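Local coordinates for nitrogenase molybdenum-iron protein beta chain (Clostridium pasteurianum, PDB 4WES), which forms, with the alpha chain, the molybdenum-iron component of nitrogenase, which reduces dinitrogen to ammonia, and shares an [8Fe-7S] cluster with that chain, at residues K349-I354 against V368-D373; A336-V341 against A361-S366. One frame throughout, in Å; residues are numbered along the deposited sequence. Where two conformers were deposited one is given.

Both contacts belong to one beta-alpha-beta unit, made of strand 337-343, helix 348-360 and strand 367-370, and their segments alternate along the chain. Contact 1 sets the start of the helix against the second strand; contact 2 sets the first strand against the loop that leads from helix to second strand. Their centres are about 13 Å apart, and Val341 joins them: its O probably accepts a hydrogen bond from Lys369 N at 3.0 Å, while its CG1 packs 3.8 Å from Phe350 CZ. Contact 2 is the more peripheral, about 24 Å from the chain centre to its own centre, against about 17 Å for contact 1. Neither reaches the [8Fe-7S] cluster or the iron sites.

Contact 1: residues K349-I354 against V368-D373; sequences KFQKEI and VKVEGD
Phe350 packs on Val368 and Val370 of the strand, and Ile354, one helical turn on, packs on Val368, whereas Gln351 covers the wetter flank. On the tight side Phe350 CD1 lies 3.6 Å from Val370 CG2, the two side chains running alongside each other in opposing directions, and Phe350 CE1 meets Val368 CG1 at 4.0 Å. With its CG anti to the backbone N (chi1 178°), Phe350 sends the ring down into the layer between helix and sheet. Ile354 CG1 lies 4.0 Å above one ring face, over its centre, and residues of helix 321-333 and strand 337-343 also touch the ring. The CG2 branch of Ile354 meets Val368 CG2 at 3.4 Å, short for two methyls, but Ile354 was modelled in two conformers, so strain there is doubtful.

The loose side is polar. Gln351 bends at chi2 (86°), which brings its amide over the strand near Val368, slanting across the side chains of Val368 and Val370. NE2 makes a weak but nearly straight hydrogen bond to Val368 O at 3.4 Å and a second weak one to Asp355 of the same helix. OE1 accepts from a water at 2.6 Å, and that water in turn accepts from Val370 N at 2.9 Å, so a bridge of solvent satisfies a backbone NH on this side of the strand. From the other side Lys369 bonds through its backbone to Val341 and Thr343, and its amino group is paired with Asp376.

Helix 349-354 and strand 368-370 run nearly antiparallel (165°) with axes 8.1 Å apart. This is the helix-on-second-strand packing of a beta-alpha-beta crossover, on a strand that is outermost, within this chain, in a parallel Rossmann-like sheet.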
ATOM      1  N   LYS B 349      15.609   6.335 -28.862  1.00 14.93           N
ATOM      2  CA  LYS B 349      15.536   7.453 -27.917  1.00 15.56           C
ATOM      3  C   LYS B 349      15.646   7.005 -26.475  1.00 13.56           C
ATOM      4  O   LYS B 349      16.359   7.600 -25.680  1.00 15.36           O
ATOM      5  CB  LYS B 349      14.279   8.281 -28.130  1.00 19.83           C
ATOM      6  CG  LYS B 349      14.292   9.557 -27.330  1.00 27.47           C
ATOM      7  CD  LYS B 349      13.171  10.500 -27.700  1.00 51.41           C
ATOM      8  CE  LYS B 349      13.360  11.846 -27.004  1.00 87.12           C
ATOM      9  NZ  LYS B 349      13.703  11.701 -25.556  1.00 61.50           N
ATOM     10  N   PHE B 350      14.928   5.932 -26.142  1.00 13.73           N
ATOM     11  CA  PHE B 350      14.931   5.392 -24.767  1.00 12.69           C
ATOM     12  C   PHE B 350      16.344   5.088 -24.320  1.00 11.85           C
ATOM     13  O   PHE B 350      16.775   5.468 -23.215  1.00 13.59           O
ATOM     14  CB  PHE B 350      14.059   4.143 -24.753  1.00 12.40           C
ATOM     15  CG  PHE B 350      13.978   3.432 -23.437  1.00 11.17           C
ATOM     16  CD1 PHE B 350      14.842   2.395 -23.110  1.00 11.93           C
ATOM     17  CD2 PHE B 350      12.937   3.678 -22.567  1.00 12.59           C
ATOM     18  CE1 PHE B 350      14.679   1.667 -21.940  1.00 13.50           C
ATOM     19  CE2 PHE B 350      12.783   2.968 -21.424  1.00 14.80           C
ATOM     20  CZ  PHE B 350      13.645   1.954 -21.093  1.00 14.67           C
ATOM     21  N   GLN B 351      17.087   4.371 -25.158  1.00 12.85           N
ATOM     22  CA  GLN B 351      18.452   4.023 -24.823  1.00 14.90           C
ATOM     23  C   GLN B 351      19.314   5.261 -24.588  1.00 14.61           C
ATOM     24  O   GLN B 351      20.048   5.352 -23.606  1.00 14.80           O
ATOM     25  CB  GLN B 351      19.054   3.229 -25.976  1.00 18.09           C
ATOM     26  CG  GLN B 351      20.400   2.638 -25.671  1.00 20.49           C
ATOM     27  CD  GLN B 351      20.276   1.292 -24.994  1.00 24.42           C
ATOM     28  OE1 GLN B 351      19.521   0.426 -25.447  1.00 33.31           O
ATOM     29  NE2 GLN B 351      20.987   1.115 -23.901  1.00 32.10           N
ATOM     30  N   LYS B 352      19.222   6.199 -25.513  1.00 13.76           N
ATOM     31  CA  LYS B 352      20.025   7.410 -25.400  0.51 13.69           C
ATOM     32  C   LYS B 352      19.687   8.204 -24.146  1.00 14.14           C
ATOM     33  O   LYS B 352      20.591   8.654 -23.433  1.00 14.85           O
ATOM     34  CB  LYS B 352      19.824   8.285 -26.632  0.51 14.89           C
ATOM     35  CG  LYS B 352      20.505   7.743 -27.870  0.51 15.85           C
ATOM     36  CD  LYS B 352      20.202   8.616 -29.076  0.51 19.41           C
ATOM     37  CE  LYS B 352      20.559   7.949 -30.392  0.51 23.25           C
ATOM     38  NZ  LYS B 352      19.922   8.707 -31.502  0.51 35.82           N
ATOM     39  N   GLU B 353      18.395   8.389 -23.867  1.00 13.16           N
ATOM     40  CA  GLU B 353      18.002   9.201 -22.729  1.00 14.62           C
ATOM     41  C   GLU B 353      18.370   8.551 -21.402  1.00 13.30           C
ATOM     42  O   GLU B 353      18.829   9.228 -20.486  1.00 14.41           O
ATOM     43  CB  GLU B 353      16.520   9.525 -22.782  1.00 15.92           C
ATOM     44  CG  GLU B 353      16.124  10.332 -23.986  1.00 18.16           C
ATOM     45  CD  GLU B 353      16.649  11.717 -23.923  1.00 27.96           C
ATOM     46  OE1 GLU B 353      16.385  12.416 -22.917  1.00 48.08           O
ATOM     47  OE2 GLU B 353      17.310  12.117 -24.900  1.00 57.44           O
ATOM     48  N   ILE B 354      18.135   7.256 -21.267  1.00 12.39           N
ATOM     49  CA  ILE B 354      18.445   6.521 -20.039  0.52 11.97           C
ATOM     50  C   ILE B 354      19.959   6.498 -19.822  1.00 12.80           C
ATOM     51  O   ILE B 354      20.477   6.773 -18.737  1.00 13.60           O
ATOM     52  CB  ILE B 354      17.929   5.044 -20.068  0.52 10.71           C
ATOM     53  CG1 ILE B 354      16.400   4.905 -20.160  0.52 10.16           C
ATOM     54  CG2 ILE B 354      18.414   4.301 -18.833  0.52 11.72           C
ATOM     55  CD1 ILE B 354      15.610   5.549 -19.030  0.52 10.34           C
ATOM     56  N   VAL B 368      20.402  -1.453 -19.567  1.00 12.22           N
ATOM     57  CA  VAL B 368      19.315  -0.769 -20.233  1.00 13.47           C
ATOM     58  C   VAL B 368      19.037  -1.504 -21.530  1.00 15.17           C
ATOM     59  O   VAL B 368      19.990  -1.753 -22.298  1.00 19.68           O
ATOM     60  CB  VAL B 368      19.730   0.674 -20.528  1.00 15.08           C
ATOM     61  CG1 VAL B 368      18.645   1.414 -21.257  1.00 15.48           C
ATOM     62  CG2 VAL B 368      20.113   1.406 -19.248  1.00 16.25           C
ATOM     63  N   LYS B 369      17.808  -1.905 -21.794  1.00 12.27           N
ATOM     64  CA  LYS B 369      17.536  -2.646 -22.998  1.00 12.01           C
ATOM     65  C   LYS B 369      16.221  -2.219 -23.633  1.00 10.55           C
ATOM     66  O   LYS B 369      15.162  -2.173 -22.994  1.00 12.41           O
ATOM     67  CB  LYS B 369      17.511  -4.152 -22.742  1.00 12.82           C
ATOM     68  CG  LYS B 369      17.394  -4.978 -24.011  1.00 13.11           C
ATOM     69  CD  LYS B 369      17.539  -6.472 -23.742  1.00 14.72           C
ATOM     70  CE  LYS B 369      17.322  -7.273 -24.983  1.00 18.26           C
ATOM     71  NZ  LYS B 369      17.455  -8.740 -24.731  1.00 25.18           N
ATOM     72  N   VAL B 370      16.302  -1.927 -24.919  1.00 10.47           N
ATOM     73  CA  VAL B 370      15.158  -1.693 -25.781  1.00 10.32           C
ATOM     74  C   VAL B 370      14.771  -3.038 -26.423  1.00  9.81           C
ATOM     75  O   VAL B 370      15.645  -3.811 -26.854  1.00 11.14           O
ATOM     76  CB  VAL B 370      15.516  -0.654 -26.839  1.00 11.98           C
ATOM     77  CG1 VAL B 370      14.471  -0.543 -27.926  1.00 13.20           C
ATOM     78  CG2 VAL B 370      15.746   0.690 -26.177  1.00 14.57           C
ATOM     79  N   GLU B 371      13.481  -3.316 -26.500  1.00 10.45           N
ATOM     80  CA  GLU B 371      13.014  -4.612 -26.949  1.00 10.41           C
ATOM     81  C   GLU B 371      13.558  -5.738 -26.058  1.00 10.52           C
ATOM     82  O   GLU B 371      13.864  -6.831 -26.522  1.00 12.06           O
ATOM     83  CB  GLU B 371      13.233  -4.855 -28.431  1.00 11.13           C
ATOM     84  CG  GLU B 371      12.495  -3.869 -29.316  1.00 12.25           C
ATOM     85  CD  GLU B 371      12.668  -4.194 -30.763  1.00 13.38           C
ATOM     86  OE1 GLU B 371      11.863  -4.960 -31.330  1.00 15.91           O
ATOM     87  OE2 GLU B 371      13.648  -3.719 -31.332  1.00 20.83           O
ATOM     88  N   GLY B 372      13.624  -5.468 -24.765  1.00 10.40           N
ATOM     89  CA  GLY B 372      13.829  -6.526 -23.771  1.00 10.45           C
ATOM     90  C   GLY B 372      12.471  -6.961 -23.226  1.00  9.32           C
ATOM     91  O   GLY B 372      11.443  -6.349 -23.502  1.00 10.04           O
ATOM     92  N   ASP B 373      12.498  -8.049 -22.447  1.00  8.77           N
ATOM     93  CA  ASP B 373      11.252  -8.582 -21.917  1.00  8.29           C
ATOM     94  C   ASP B 373      11.391  -8.964 -20.440  1.00  8.96           C
ATOM     95  O   ASP B 373      12.452  -8.783 -19.829  1.00  9.04           O
ATOM     96  CB  ASP B 373      10.728  -9.715 -22.821  1.00  8.46           C
ATOM     97  CG  ASP B 373      11.721 -10.845 -23.016  1.00  9.01           C
ATOM     98  OD1 ASP B 373      12.403 -11.225 -22.042  1.00  9.33           O
ATOM     99  OD2 ASP B 373      11.765 -11.386 -24.138  1.00  9.40           O
TER
HETATM  100  O   HOH W   1      18.980  -2.038 -26.094  1.00 24.39           O

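Contact 2: residues A336-V341 against A361-S366; sequences AIPKYV and AGIEGS
Lys339 rests one methylene on a flat ring and reaches Gly365 with its amino group: CG sits 3.7 Å above the centre of one face of the Tyr340 ring, and NZ donates to Gly365 O at 3.1 Å from above the carbonyl plane, 51° out of it. The Tyr340 ring also meets Trp380, their planes at about 60°, and its OH is hydrogen-bonded to Glu384 O. A bend at chi2 (61°) brings the lysine chain round to the loop although its CB points away; the ammonium group is also salt-bridged to Glu384, so two oxygens grip it.

A second hydrogen bond, from Ser366 OG to Pro338 O at 2.7 Å, tilted modestly from the carbonyl plane, ties the end of the loop to the strand. Apolar packing continues from there: Ile363 puts CG2 3.9 Å from Ile337 CG2 and turns CD1 onto Pro338 CD at 4.0 Å, crossing the proline at about a right angle. Leu358 of helix 348-360 touches Pro338, Ile363 and Ser366 alike.

The loop turns at Gly362, whose positive phi closes a Schellman motif at the helix end, and again at Gly365. It is the helix-to-strand connection of a beta-alpha-beta unit, leading the chain into place beside strand 337-343 of a parallel, Rossmann-like sheet.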
ATOM      1  N   ALA B 336      18.157   6.947  -5.584  1.00  9.70           N
ATOM      2  CA  ALA B 336      18.161   5.504  -5.863  1.00  9.71           C
ATOM      3  C   ALA B 336      18.810   5.261  -7.247  1.00 10.26           C
ATOM      4  O   ALA B 336      19.189   6.188  -7.967  1.00 10.65           O
ATOM      5  CB  ALA B 336      16.747   4.949  -5.769  1.00  9.59           C
ATOM      6  N   ILE B 337      18.879   3.990  -7.631  1.00  9.94           N
ATOM      7  CA  ILE B 337      19.620   3.562  -8.795  1.00 10.30           C
ATOM      8  C   ILE B 337      18.719   2.809  -9.763  1.00 10.11           C
ATOM      9  O   ILE B 337      18.235   1.731  -9.425  1.00 10.95           O
ATOM     10  CB  ILE B 337      20.797   2.631  -8.382  1.00 11.34           C
ATOM     11  CG1 ILE B 337      21.774   3.368  -7.479  1.00 13.61           C
ATOM     12  CG2 ILE B 337      21.514   2.072  -9.600  1.00 12.54           C
ATOM     13  CD1 ILE B 337      22.735   2.466  -6.738  1.00 17.80           C
ATOM     14  N   PRO B 338      18.539   3.318 -10.990  1.00 10.08           N
ATOM     15  CA  PRO B 338      17.908   2.502 -12.029  1.00 10.01           C
ATOM     16  C   PRO B 338      18.914   1.467 -12.475  1.00 10.00           C
ATOM     17  O   PRO B 338      19.866   1.785 -13.200  1.00 11.87           O
ATOM     18  CB  PRO B 338      17.565   3.523 -13.137  1.00 10.31           C
ATOM     19  CG  PRO B 338      17.762   4.886 -12.527  1.00 11.00           C
ATOM     20  CD  PRO B 338      18.844   4.669 -11.485  1.00 10.73           C
ATOM     21  N   LYS B 339      18.741   0.249 -11.976  1.00 10.00           N
ATOM     22  CA  LYS B 339      19.697  -0.835 -12.153  1.00 10.10           C
ATOM     23  C   LYS B 339      19.425  -1.601 -13.437  1.00  9.62           C
ATOM     24  O   LYS B 339      20.350  -1.881 -14.198  1.00 10.28           O
ATOM     25  CB  LYS B 339      19.653  -1.734 -10.929  1.00 11.45           C
ATOM     26  CG  LYS B 339      20.529  -2.955 -11.010  1.00 12.81           C
ATOM     27  CD  LYS B 339      21.972  -2.601 -11.156  1.00 15.11           C
ATOM     28  CE  LYS B 339      22.805  -3.861 -10.973  1.00 19.05           C
ATOM     29  NZ  LYS B 339      24.231  -3.481 -11.012  1.00 22.61           N
ATOM     30  N   TYR B 340      18.168  -1.975 -13.635  1.00  9.34           N
ATOM     31  CA  TYR B 340      17.717  -2.703 -14.842  1.00  9.64           C
ATOM     32  C   TYR B 340      16.559  -1.898 -15.375  1.00  8.97           C
ATOM     33  O   TYR B 340      15.607  -1.650 -14.655  1.00 10.52           O
ATOM     34  CB  TYR B 340      17.274  -4.128 -14.535  1.00  9.51           C
ATOM     35  CG  TYR B 340      18.321  -4.974 -13.853  1.00  9.67           C
ATOM     36  CD1 TYR B 340      19.655  -4.971 -14.265  1.00 10.27           C
ATOM     37  CD2 TYR B 340      18.009  -5.776 -12.764  1.00  9.91           C
ATOM     38  CE1 TYR B 340      20.610  -5.718 -13.614  1.00 10.63           C
ATOM     39  CE2 TYR B 340      18.963  -6.547 -12.124  1.00  9.94           C
ATOM     40  CZ  TYR B 340      20.261  -6.512 -12.570  1.00 10.18           C
ATOM     41  OH  TYR B 340      21.246  -7.238 -11.932  1.00 11.91           O
ATOM     42  N   VAL B 341      16.634  -1.490 -16.640  1.00  9.09           N
ATOM     43  CA  VAL B 341      15.669  -0.539 -17.218  1.00  9.17           C
ATOM     44  C   VAL B 341      15.307  -1.050 -18.610  1.00  9.21           C
ATOM     45  O   VAL B 341      16.157  -1.045 -19.503  1.00 10.67           O
ATOM     46  CB  VAL B 341      16.226   0.885 -17.276  1.00  9.76           C
ATOM     47  CG1 VAL B 341      15.096   1.848 -17.580  1.00 12.29           C
ATOM     48  CG2 VAL B 341      16.921   1.294 -15.990  1.00 11.73           C
ATOM     49  N   ALA B 361      24.611  11.096 -13.586  1.00 16.79           N
ATOM     50  CA  ALA B 361      24.620  10.750 -12.170  1.00 17.07           C
ATOM     51  C   ALA B 361      25.833   9.900 -11.757  1.00 17.97           C
ATOM     52  O   ALA B 361      25.999   9.573 -10.566  1.00 21.09           O
ATOM     53  CB  ALA B 361      23.349   9.989 -11.854  1.00 17.85           C
ATOM     54  N   GLY B 362      26.705   9.572 -12.702  1.00 17.44           N
ATOM     55  CA  GLY B 362      27.859   8.746 -12.398  1.00 19.85           C
ATOM     56  C   GLY B 362      27.528   7.291 -12.094  1.00 18.06           C
ATOM     57  O   GLY B 362      28.316   6.609 -11.445  1.00 22.86           O
ATOM     58  N   ILE B 363      26.398   6.808 -12.569  1.00 16.83           N
ATOM     59  CA  ILE B 363      25.957   5.452 -12.274  1.00 15.94           C
ATOM     60  C   ILE B 363      26.466   4.504 -13.348  1.00 17.94           C
ATOM     61  O   ILE B 363      26.070   4.608 -14.514  1.00 18.43           O
ATOM     62  CB  ILE B 363      24.427   5.357 -12.191  1.00 17.45           C
ATOM     63  CG1 ILE B 363      23.928   6.184 -11.003  1.00 16.26           C
ATOM     64  CG2 ILE B 363      24.008   3.901 -12.028  1.00 16.83           C
ATOM     65  CD1 ILE B 363      22.435   6.454 -11.014  1.00 17.02           C
ATOM     66  N   GLU B 364      27.311   3.567 -12.918  1.00 20.31           N
ATOM     67  CA  GLU B 364      27.886   2.534 -13.774  1.00 21.39           C
ATOM     68  C   GLU B 364      27.271   1.172 -13.417  1.00 21.60           C
ATOM     69  O   GLU B 364      26.827   0.948 -12.286  1.00 22.55           O
ATOM     70  CB  GLU B 364      29.404   2.460 -13.580  1.00 27.07           C
ATOM     71  CG  GLU B 364      30.160   3.767 -13.791  1.00 37.61           C
ATOM     72  CD  GLU B 364      30.666   3.933 -15.210  1.00 72.28           C
ATOM     73  OE1 GLU B 364      30.542   2.978 -16.007  1.00128.33           O
ATOM     74  OE2 GLU B 364      31.199   5.019 -15.526  1.00128.08           O
ATOM     75  N   GLY B 365      27.260   0.264 -14.387  1.00 25.11           N
ATOM     76  CA  GLY B 365      26.868  -1.123 -14.132  1.00 27.83           C
ATOM     77  C   GLY B 365      25.381  -1.421 -14.260  1.00 22.34           C
ATOM     78  O   GLY B 365      24.916  -2.522 -13.906  1.00 25.08           O
ATOM     79  N   SER B 366      24.604  -0.460 -14.767  1.00 16.15           N
ATOM     80  CA  SER B 366      23.190  -0.730 -15.038  1.00 13.70           C
ATOM     81  C   SER B 366      23.018  -1.356 -16.409  1.00 14.36           C
ATOM     82  O   SER B 366      23.878  -1.219 -17.281  1.00 18.24           O
ATOM     83  CB  SER B 366      22.394   0.562 -14.928  1.00 13.19           C
ATOM     84  OG  SER B 366      22.429   1.058 -13.598  1.00 14.50           O
TER